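Local atomic coordinates of fimbrial subunit CupB6 (PDB entry 5CYL), a protein that probably serves as the adhesin at the tip of a chaperone-usher pilus of Pseudomonas aeruginosa, helping the bacterium attach to surfaces and form biofilms. Residues A91-G94 against V95-I99; F229-V232 against N233-S236; Y320-I323 against G324-E328. All coordinates share one frame; numbering follows the deposited sequence.

Interaction 1: residues A91-G94 against V95-I99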
loop_
_atom_site.group_PDB
_atom_site.type_symbol
_atom_site.label_atom_id
_atom_site.label_comp_id
_atom_site.label_asym_id
_atom_site.label_seq_id
_atom_site.Cartn_x
_atom_site.Cartn_y
_atom_site.Cartn_z
ATOM N N ALA A 91 -19.333 9.555 -21.815
ATOM C CA ALA A 91 -20.129 10.410 -22.711
ATOM C C ALA A 91 -21.295 9.668 -23.385
ATOM O O ALA A 91 -21.211 8.465 -23.651
ATOM C CB ALA A 91 -19.240 11.054 -23.758
ATOM N N GLN A 92 -22.372 10.403 -23.614
ATOM C CA GLN A 92 -23.543 9.905 -24.306
ATOM C C GLN A 92 -23.210 9.360 -25.704
ATOM O O GLN A 92 -23.796 8.375 -26.143
ATOM C CB GLN A 92 -24.580 11.017 -24.418
ATOM C CG GLN A 92 -25.756 10.917 -23.457
ATOM C CD GLN A 92 -27.043 11.528 -24.034
ATOM O OE1 GLN A 92 -27.036 12.643 -24.566
ATOM N NE2 GLN A 92 -28.149 10.783 -23.950
ATOM N N ASP A 93 -22.286 9.994 -26.411
ATOM C CA ASP A 93 -21.897 9.515 -27.746
ATOM C C ASP A 93 -21.147 8.166 -27.647
ATOM O O ASP A 93 -20.752 7.580 -28.668
ATOM C CB ASP A 93 -21.081 10.568 -28.510
ATOM C CG ASP A 93 -19.961 11.123 -27.698
ATOM O OD1 ASP A 93 -20.115 11.112 -26.456
ATOM O OD2 ASP A 93 -18.963 11.540 -28.302
ATOM N N GLY A 94 -20.959 7.689 -26.417
ATOM C CA GLY A 94 -20.408 6.358 -26.158
ATOM C C GLY A 94 -18.890 6.362 -26.151
ATOM O O GLY A 94 -18.249 5.361 -26.473
ATOM N N VAL A 95 -18.319 7.512 -25.815
ATOM C CA VAL A 95 -16.877 7.671 -25.775
ATOM C C VAL A 95 -16.420 7.986 -24.360
ATOM O O VAL A 95 -16.974 8.853 -23.716
ATOM C CB VAL A 95 -16.402 8.774 -26.730
ATOM C CG1 VAL A 95 -14.906 8.988 -26.600
ATOM C CG2 VAL A 95 -16.717 8.396 -28.164
ATOM N N LYS A 96 -15.402 7.275 -23.890
ATOM C CA LYS A 96 -14.813 7.549 -22.579
ATOM C C LYS A 96 -13.807 8.668 -22.794
ATOM O O LYS A 96 -12.881 8.526 -23.575
ATOM C CB LYS A 96 -14.114 6.318 -22.025
ATOM C CG LYS A 96 -14.415 6.027 -20.564
ATOM C CD LYS A 96 -14.038 4.605 -20.129
ATOM C CE LYS A 96 -15.132 3.983 -19.244
ATOM N NZ LYS A 96 -15.147 2.498 -19.146
ATOM N N ARG A 97 -14.025 9.786 -22.123
ATOM C CA ARG A 97 -13.119 10.926 -22.234
ATOM C C ARG A 97 -12.561 11.287 -20.857
ATOM O O ARG A 97 -13.312 11.490 -19.894
ATOM C CB ARG A 97 -13.822 12.123 -22.871
ATOM C CG ARG A 97 -14.144 11.931 -24.337
ATOM C CD ARG A 97 -14.777 13.170 -24.955
ATOM N NE ARG A 97 -15.229 12.915 -26.327
ATOM C CZ ARG A 97 -16.445 12.450 -26.632
ATOM N NH1 ARG A 97 -17.327 12.146 -25.678
ATOM N NH2 ARG A 97 -16.756 12.278 -27.903
ATOM N N VAL A 98 -11.237 11.378 -20.789
ATOM C CA VAL A 98 -10.564 11.732 -19.555
ATOM C C VAL A 98 -10.529 13.255 -19.431
ATOM O O VAL A 98 -10.263 13.954 -20.407
ATOM C CB VAL A 98 -9.136 11.180 -19.521
ATOM C CG1 VAL A 98 -8.207 11.956 -20.456
ATOM C CG2 VAL A 98 -8.579 11.235 -18.109
ATOM N N ILE A 99 -10.851 13.773 -18.255
ATOM C CA ILE A 99 -10.772 15.209 -18.029
ATOM C C ILE A 99 -9.305 15.538 -18.158
ATOM O O ILE A 99 -8.485 14.886 -17.547
ATOM C CB ILE A 99 -11.326 15.582 -16.663
ATOM C CG1 ILE A 99 -12.811 15.147 -16.578
ATOM C CG2 ILE A 99 -11.131 17.076 -16.394
ATOM C CD1 ILE A 99 -13.349 15.077 -15.183
#
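D93 and R97 reach toward each other from opposite directions and form a salt bridge across a tight turn at the surface. Their carboxylate and guanidinium planes lie only 4° apart, so the two groups meet edge to edge. R97 NH1 points at D93 OD1 from 3.1 Å in an almost straight bond, and R97 NH2 points at D93 OD2. The modelled length of the second bond is too short to be trusted, and the place of OD1 is also less certain, so the paired geometry is clearer than its exact lengths. R97 gets there with an extended chain from CG to NE. D93 turns its carboxylate inward with CG lying between its own backbone N and carbonyl carbon (chi1 49°).

Nonpolar contacts frame this pair. V95 CB lies 3.4 Å above one face of the R97 guanidinium plane, offset toward its rim, while A91 CB sits at the edge of the same group. The arginine head thus has a methyl at its edge and a branched carbon over one face.

Backbone bonds close the turn. Residues A91 to G94 form a type I turn, and A91 N donates to V95 O at 3.1 Å. Q92 N also binds the D109 carboxylate of strand 106-112. G94, with positive phi (86°), is the extra residue of the bulge, and V95 leads the chain into strand 96-98, which pairs antiparallel with strand 83-90. Together these features define a beta hairpin closed by a type I turn with a G1 beta bulge.

Interaction 2: residues F229-V232 against N233-S236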
loop_
_atom_site.group_PDB
_atom_site.type_symbol
_atom_site.label_atom_id
_atom_site.label_comp_id
_atom_site.label_asym_id
_atom_site.label_seq_id
_atom_site.Cartn_x
_atom_site.Cartn_y
_atom_site.Cartn_z
ATOM N N PHE A 229 35.115 -30.864 20.599
ATOM C CA PHE A 229 35.453 -29.446 20.489
ATOM C C PHE A 229 36.879 -29.204 20.933
ATOM O O PHE A 229 37.086 -28.622 22.007
ATOM C CB PHE A 229 34.570 -28.574 21.397
ATOM C CG PHE A 229 33.113 -28.756 21.216
ATOM C CD1 PHE A 229 32.427 -29.703 21.956
ATOM C CD2 PHE A 229 32.414 -27.952 20.337
ATOM C CE1 PHE A 229 31.057 -29.859 21.802
ATOM C CE2 PHE A 229 31.037 -28.098 20.180
ATOM C CZ PHE A 229 30.357 -29.038 20.928
ATOM N N PRO A 230 37.862 -29.659 20.151
ATOM C CA PRO A 230 39.228 -29.555 20.643
ATOM C C PRO A 230 39.652 -28.129 20.785
ATOM O O PRO A 230 40.322 -27.821 21.734
ATOM C CB PRO A 230 40.071 -30.243 19.566
ATOM C CG PRO A 230 39.205 -30.298 18.354
ATOM C CD PRO A 230 37.795 -30.427 18.898
ATOM N N ARG A 231 39.238 -27.250 19.884
ATOM C CA ARG A 231 39.700 -25.856 19.915
ATOM C C ARG A 231 38.551 -24.911 20.177
ATOM O O ARG A 231 37.424 -25.241 19.829
ATOM C CB ARG A 231 40.371 -25.489 18.604
ATOM C CG ARG A 231 41.477 -26.414 18.175
ATOM C CD ARG A 231 42.324 -25.828 17.024
ATOM N NE ARG A 231 43.766 -26.231 17.079
ATOM C CZ ARG A 231 44.683 -26.047 16.107
ATOM N NH1 ARG A 231 44.357 -25.464 14.956
ATOM N NH2 ARG A 231 45.942 -26.461 16.285
ATOM N N VAL A 232 38.798 -23.753 20.758
ATOM C CA VAL A 232 37.740 -22.778 20.931
ATOM C C VAL A 232 37.228 -22.418 19.544
ATOM O O VAL A 232 37.991 -22.477 18.592
ATOM C CB VAL A 232 38.253 -21.530 21.665
ATOM C CG1 VAL A 232 37.280 -20.383 21.543
ATOM C CG2 VAL A 232 38.494 -21.835 23.122
ATOM N N ASN A 233 35.946 -22.069 19.437
ATOM C CA ASN A 233 35.323 -21.665 18.180
ATOM C C ASN A 233 34.864 -22.827 17.337
ATOM O O ASN A 233 34.466 -22.652 16.204
ATOM C CB ASN A 233 36.267 -20.813 17.346
ATOM C CG ASN A 233 36.365 -19.397 17.823
ATOM O OD1 ASN A 233 35.583 -18.936 18.628
ATOM N ND2 ASN A 233 37.346 -18.700 17.318
ATOM N N ASP A 234 34.940 -24.017 17.899
ATOM C CA ASP A 234 34.558 -25.232 17.213
ATOM C C ASP A 234 33.094 -25.454 17.444
ATOM O O ASP A 234 32.558 -25.033 18.437
ATOM C CB ASP A 234 35.363 -26.409 17.752
ATOM C CG ASP A 234 36.697 -26.545 17.091
ATOM O OD1 ASP A 234 37.089 -25.630 16.354
ATOM O OD2 ASP A 234 37.361 -27.563 17.305
ATOM N N THR A 235 32.431 -26.102 16.511
ATOM C CA THR A 235 30.994 -26.188 16.619
ATOM C C THR A 235 30.460 -27.565 16.332
ATOM O O THR A 235 31.113 -28.347 15.653
ATOM C CB THR A 235 30.307 -25.230 15.656
ATOM O OG1 THR A 235 30.770 -25.486 14.327
ATOM C CG2 THR A 235 30.545 -23.745 16.017
ATOM N N SER A 236 29.254 -27.837 16.832
ATOM C CA SER A 236 28.617 -29.135 16.666
ATOM C C SER A 236 28.027 -29.237 15.261
ATOM O O SER A 236 28.153 -28.304 14.499
ATOM C CB SER A 236 27.574 -29.363 17.753
ATOM O OG SER A 236 26.409 -28.575 17.597
#
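F229 packs the edge of its ring against the backbone of D234, and this is the tight part of the contact. CD2 of F229 comes within 3.5 Å of D234 O, with the carbonyl close to the ring plane, and the far side of the ring continues past T235 to S236, where F229 CZ stands 4.2 Å from S236 CB. F229 is buried. Beside it, the D234 carboxylate turns back over the start of the loop: OD2 lies 3.3 Å from P230 CD and accepts R231 N at 3.2 Å. That N-H arrives from above the carboxylate plane, 68° out of it. CG of D234 stands beside its own backbone N (chi1 -85°), which swings the carboxylate back across the turn.

The outer side is looser. R231 to D234 form a type II turn with N233 at positive phi (84°), but its closing bond, D234 N to R231 O, is weak at 3.4 Å. V232 and N233 cross obliquely on the exposed corner, and the R231 chain bends away, leaving its NE 6.5 Å from D234 OD2.

The turn lies in the loop between strands 215-225 and 239-245. N233, D234 and S236 bond through their backbones to strand 311-322, S236 OG also accepts Y320 N, and F229 touches V224 and Y320 and meets the ring of F283 edge-to-face.

Interaction 3: residues Y320-I323 against G324-E328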
loop_
_atom_site.group_PDB
_atom_site.type_symbol
_atom_site.label_atom_id
_atom_site.label_comp_id
_atom_site.label_asym_id
_atom_site.label_seq_id
_atom_site.Cartn_x
_atom_site.Cartn_y
_atom_site.Cartn_z
ATOM N N TYR A 320 25.985 -25.896 18.548
ATOM C CA TYR A 320 26.775 -25.542 19.729
ATOM C C TYR A 320 28.123 -24.945 19.315
ATOM O O TYR A 320 28.736 -25.374 18.333
ATOM C CB TYR A 320 26.995 -26.784 20.573
ATOM C CG TYR A 320 25.765 -27.161 21.340
ATOM C CD1 TYR A 320 25.227 -26.281 22.288
ATOM C CD2 TYR A 320 25.136 -28.372 21.134
ATOM C CE1 TYR A 320 24.093 -26.601 23.010
ATOM C CE2 TYR A 320 23.981 -28.708 21.835
ATOM C CZ TYR A 320 23.462 -27.827 22.764
ATOM O OH TYR A 320 22.339 -28.163 23.518
ATOM N N ILE A 321 28.587 -23.960 20.062
ATOM C CA ILE A 321 29.926 -23.414 19.824
ATOM C C ILE A 321 30.707 -23.441 21.114
ATOM O O ILE A 321 30.144 -23.196 22.191
ATOM C CB ILE A 321 29.869 -21.983 19.273
ATOM C CG1 ILE A 321 31.224 -21.584 18.684
ATOM C CG2 ILE A 321 29.382 -21.022 20.348
ATOM C CD1 ILE A 321 31.268 -20.201 18.074
ATOM N N ARG A 322 31.989 -23.735 21.035
ATOM C CA ARG A 322 32.796 -23.719 22.243
ATOM C C ARG A 322 33.391 -22.351 22.548
ATOM O O ARG A 322 34.192 -21.820 21.775
ATOM C CB ARG A 322 33.900 -24.728 22.108
ATOM C CG ARG A 322 34.826 -24.753 23.302
ATOM C CD ARG A 322 36.152 -25.358 22.925
ATOM N NE ARG A 322 37.171 -25.045 23.897
ATOM C CZ ARG A 322 38.326 -25.681 23.982
ATOM N NH1 ARG A 322 38.623 -26.665 23.128
ATOM N NH2 ARG A 322 39.195 -25.319 24.911
ATOM N N ILE A 323 33.031 -21.785 23.684
ATOM C CA ILE A 323 33.615 -20.486 24.021
ATOM C C ILE A 323 34.673 -20.521 25.124
ATOM O O ILE A 323 35.489 -19.617 25.138
ATOM C CB ILE A 323 32.570 -19.412 24.328
ATOM C CG1 ILE A 323 31.882 -19.822 25.627
ATOM C CG2 ILE A 323 31.664 -19.224 23.108
ATOM C CD1 ILE A 323 30.587 -19.132 25.984
ATOM N N GLY A 324 34.695 -21.536 25.995
ATOM C CA GLY A 324 35.676 -21.563 27.093
ATOM C C GLY A 324 37.104 -22.004 26.762
ATOM O O GLY A 324 37.366 -22.785 25.855
ATOM N N ALA A 325 38.061 -21.535 27.541
ATOM C CA ALA A 325 39.419 -22.117 27.462
ATOM C C ALA A 325 39.484 -23.464 28.213
ATOM O O ALA A 325 38.498 -23.882 28.853
ATOM C CB ALA A 325 40.422 -21.124 28.030
ATOM N N GLU A 326 40.641 -24.114 28.199
ATOM C CA GLU A 326 40.734 -25.467 28.771
ATOM C C GLU A 326 40.196 -25.686 30.189
ATOM O O GLU A 326 39.483 -26.663 30.455
ATOM C CB GLU A 326 42.141 -26.036 28.620
ATOM C CG GLU A 326 42.146 -27.511 28.229
ATOM C CD GLU A 326 41.529 -27.768 26.851
ATOM O OE1 GLU A 326 42.091 -27.276 25.846
ATOM O OE2 GLU A 326 40.465 -28.439 26.784
ATOM N N GLY A 327 40.522 -24.792 31.102
ATOM C CA GLY A 327 40.003 -24.914 32.461
ATOM C C GLY A 327 38.487 -24.816 32.535
ATOM O O GLY A 327 37.831 -25.555 33.264
ATOM N N GLU A 328 37.941 -23.912 31.726
ATOM C CA GLU A 328 36.511 -23.511 31.732
ATOM C C GLU A 328 35.435 -24.544 31.326
ATOM O O GLU A 328 34.358 -24.549 31.920
ATOM C CB GLU A 328 36.317 -22.246 30.883
#
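R322 turns its guanidinium group back onto the chain that follows it and grips the carbonyl of G324 side-on with two nitrogens. NE donates to G324 O over 3.0 Å, arriving nearly in line with the C=O bond, and NH2 reaches the same oxygen at 3.3 Å with a more bent approach. G324 O lies within 7° of the guanidinium plane for both bonds, so the group is held flat with one edge on a single acceptor. The arginine reaches it by an extended chain whose CG is trans to the backbone N (chi1 178°), which carries the side chain alongside the loop that begins at G324.

The remaining nitrogen, NH1, is taken up by a different loop: it donates to F229 O, with P230 O as a weak second acceptor. NE, NH1 and NH2 of this buried arginine therefore all have main-chain carbonyls as partners. A carboxylate approaches as well, but E326 makes only a long salt bridge, OE1 to NH2 at 3.6 Å, with its plane turned 74° from the guanidinium. The glutamate side chain is poorly ordered, bends at chi2 and lies on the exposed side.

Other contacts between the two segments are slight. Within the loop, E328 N makes a weak bond of 2.9 Å back to A325 O where residues 326-328 turn with helical angles. On the sheet side, the backbones of I321 and I323 bond to G284 and G282, at the start of strand 283-289.

Because the firm acceptors are neutral carbonyls, the positive charge is probably stabilised mainly by carbonyl dipoles and only partly offset by E326; the arginine chiefly ties the end of strand 311-322 to two loops.

How the interactions relate
Interactions 2 and 3 are neighbours, their centres about 8 Å apart, whereas interaction 1 lies far away in the other half of the elongated chain, with centres about 76 and 79 Å from them and on the opposite side of the chain's centre. The close pair is joined by the hydrogen bond of R322 NH1 to F229 O, 2.7 Å long, and V232 CG2 also lies against G324 O, so the 229-232 and 324-328 segments touch there. Both fall within the fimbrial family region, while the hairpin of 91-99 belongs to the earlier, N-terminal half. No ligand or defined binding site links the three.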